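Local atomic coordinates of cellobiose 2-epimerase (PDB entry 5ZHB), a protein that catalyses the reversible 2-epimerization of the reducing-end glucose of cellobiose, giving 4-O-beta-D-glucosyl-D-mannose, and probably acts on related beta-1,4-linked disaccharides. Residues A[53-58]-A[372-377]. Sequence-based numbering, arbitrary orientation.
Sequences CRQLWA and KCPYHN
Within the (alpha/alpha)6-barrel of the N-acylglucosamine 2-epimerase family, the side chain of Arg54 on helix 49-66 runs across Cys373 and Tyr375, where the chain enters its last helix, 375-387. The arginine chain is extended from CG to NE, which carries the guanidinium obliquely across the tyrosine ring. Tyr375 CD2 lies over one guanidinium face, toward its rim, 3.5 Å from Arg54 NE, with the two planes tilted 23° apart. Cys373 SG comes to the guanidinium near its plane and lies beside Arg54 CB and CD, at a spacing too short to be read literally. Phe116 of helix 111-128 adds a cation-pi contact to Arg54. With an alanine in place of Arg54, Tyr375 and Cys373 would probably lose the surface they share, and Phe116 its cation-pi partner. The ring of His376 takes Tyr375 CE2 over its centre, while its ND1 is hydrogen-bonded to Glu311 and the Tyr375 hydroxyl to Glu191. One helical turn on, Ala58 CB meets Pro374 CG at 3.8 Å, and Trp57 CE3 reaches the edge of the tyrosine ring, 4.2 Å from Tyr375 CD1. Beside Arg54, a water weakly links Gln55 NE2 to Lys372 O. Such a buried cluster of arginine, histidine and aromatic side chains, close to the middle of the chain, is consistent with the sugar-binding centre of epimerases built on this barrel.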
loop_
_atom_site.group_PDB
_atom_site.type_symbol
_atom_site.label_atom_id
_atom_site.label_comp_id
_atom_site.label_asym_id
_atom_site.label_seq_id
_atom_site.Cartn_x
_atom_site.Cartn_y
_atom_site.Cartn_z
ATOM N N CYS A 53 6.045 -2.757 -8.825
ATOM C CA CYS A 53 4.794 -3.417 -8.508
ATOM C C CYS A 53 3.653 -2.407 -8.404
ATOM O O CYS A 53 2.567 -2.651 -8.916
ATOM C CB CYS A 53 4.848 -4.174 -7.190
ATOM S SG CYS A 53 6.062 -5.511 -7.167
ATOM N N ARG A 54 3.885 -1.295 -7.698
ATOM C CA ARG A 54 2.795 -0.374 -7.440
ATOM C C ARG A 54 2.342 0.289 -8.738
ATOM O O ARG A 54 1.144 0.495 -8.940
ATOM C CB ARG A 54 3.209 0.637 -6.367
ATOM C CG ARG A 54 3.205 -0.022 -4.988
ATOM C CD ARG A 54 3.811 0.962 -4.005
ATOM N NE ARG A 54 3.678 0.382 -2.664
ATOM C CZ ARG A 54 4.046 1.057 -1.591
ATOM N NH1 ARG A 54 4.628 2.247 -1.711
ATOM N NH2 ARG A 54 3.804 0.548 -0.402
ATOM N N GLN A 55 3.303 0.645 -9.588
ATOM C CA GLN A 55 3.008 1.177 -10.915
ATOM C C GLN A 55 2.158 0.179 -11.714
ATOM O O GLN A 55 1.147 0.571 -12.298
ATOM C CB GLN A 55 4.299 1.541 -11.640
ATOM C CG GLN A 55 5.050 2.694 -11.019
ATOM C CD GLN A 55 6.529 2.609 -11.323
ATOM O OE1 GLN A 55 6.979 1.659 -11.978
ATOM N NE2 GLN A 55 7.293 3.572 -10.821
ATOM N N LEU A 56 2.504 -1.112 -11.657
ATOM C CA LEU A 56 1.757 -2.125 -12.375
ATOM C C LEU A 56 0.343 -2.236 -11.815
ATOM O O LEU A 56 -0.643 -2.349 -12.558
ATOM C CB LEU A 56 2.500 -3.450 -12.305
ATOM C CG LEU A 56 1.723 -4.685 -12.779
ATOM C CD1 LEU A 56 1.199 -4.545 -14.206
ATOM C CD2 LEU A 56 2.633 -5.876 -12.667
ATOM N N TRP A 57 0.242 -2.227 -10.480
ATOM C CA TRP A 57 -1.067 -2.346 -9.844
ATOM C C TRP A 57 -1.970 -1.182 -10.258
ATOM O O TRP A 57 -3.125 -1.405 -10.649
ATOM C CB TRP A 57 -0.937 -2.492 -8.311
ATOM C CG TRP A 57 -2.296 -2.640 -7.694
ATOM C CD1 TRP A 57 -2.947 -3.806 -7.415
ATOM C CD2 TRP A 57 -3.250 -1.576 -7.482
ATOM N NE1 TRP A 57 -4.217 -3.535 -6.985
ATOM C CE2 TRP A 57 -4.436 -2.184 -7.022
ATOM C CE3 TRP A 57 -3.202 -0.195 -7.607
ATOM C CZ2 TRP A 57 -5.573 -1.441 -6.717
ATOM C CZ3 TRP A 57 -4.316 0.547 -7.274
ATOM C CH2 TRP A 57 -5.491 -0.078 -6.858
ATOM N N ALA A 58 -1.458 0.058 -10.155
ATOM C CA ALA A 58 -2.227 1.270 -10.402
ATOM C C ALA A 58 -2.736 1.315 -11.846
ATOM O O ALA A 58 -3.920 1.570 -12.061
ATOM C CB ALA A 58 -1.433 2.517 -10.060
ATOM N N LYS A 372 7.404 6.644 -3.186
ATOM C CA LYS A 372 6.241 7.447 -3.519
ATOM C C LYS A 372 5.878 7.205 -4.972
ATOM O O LYS A 372 6.679 7.502 -5.875
ATOM C CB LYS A 372 6.429 8.935 -3.243
ATOM C CG LYS A 372 5.121 9.741 -3.506
ATOM C CD LYS A 372 5.176 11.177 -3.009
ATOM C CE LYS A 372 3.990 12.014 -3.395
ATOM N NZ LYS A 372 3.746 12.015 -4.824
ATOM N N CYS A 373 4.685 6.624 -5.150
ATOM C CA CYS A 373 4.260 6.181 -6.460
ATOM C C CYS A 373 2.747 6.372 -6.529
ATOM O O CYS A 373 2.199 7.162 -5.763
ATOM C CB CYS A 373 4.869 4.822 -6.760
ATOM S SG CYS A 373 4.343 3.586 -5.547
ATOM N N PRO A 374 2.063 5.873 -7.580
ATOM C CA PRO A 374 0.644 6.185 -7.750
ATOM C C PRO A 374 -0.356 5.237 -7.100
ATOM O O PRO A 374 -1.543 5.381 -7.334
ATOM C CB PRO A 374 0.543 6.091 -9.285
ATOM C CG PRO A 374 1.423 4.924 -9.638
ATOM C CD PRO A 374 2.596 5.067 -8.685
ATOM N N TYR A 375 0.112 4.249 -6.325
ATOM C CA TYR A 375 -0.779 3.218 -5.807
ATOM C C TYR A 375 -1.790 3.798 -4.815
ATOM O O TYR A 375 -2.997 3.596 -5.007
ATOM C CB TYR A 375 0.058 2.045 -5.283
ATOM C CG TYR A 375 -0.316 1.383 -3.964
ATOM C CD1 TYR A 375 -1.295 0.403 -3.888
ATOM C CD2 TYR A 375 0.390 1.675 -2.796
ATOM C CE1 TYR A 375 -1.585 -0.264 -2.699
ATOM C CE2 TYR A 375 0.119 1.013 -1.601
ATOM C CZ TYR A 375 -0.892 0.060 -1.543
ATOM O OH TYR A 375 -1.152 -0.625 -0.373
ATOM N N HIS A 376 -1.324 4.506 -3.780
ATOM C CA HIS A 376 -2.240 4.948 -2.725
ATOM C C HIS A 376 -3.306 5.908 -3.275
ATOM O O HIS A 376 -4.511 5.735 -3.027
ATOM C CB HIS A 376 -1.481 5.579 -1.571
ATOM C CG HIS A 376 -0.807 4.662 -0.588
ATOM N ND1 HIS A 376 -1.507 3.815 0.255
ATOM C CD2 HIS A 376 0.502 4.436 -0.357
ATOM C CE1 HIS A 376 -0.632 3.102 0.975
ATOM N NE2 HIS A 376 0.597 3.490 0.649
ATOM N N ASN A 377 -2.858 6.948 -3.967
ATOM C CA ASN A 377 -3.767 7.986 -4.433
ATOM C C ASN A 377 -4.644 7.507 -5.604
ATOM O O ASN A 377 -5.840 7.848 -5.637
ATOM C CB ASN A 377 -3.056 9.325 -4.621
ATOM C CG ASN A 377 -1.948 9.332 -5.649
ATOM O OD1 ASN A 377 -1.474 8.270 -6.057
ATOM N ND2 ASN A 377 -1.496 10.529 -6.019
HETATM O O HOH W 1 7.910 5.409 -8.333
#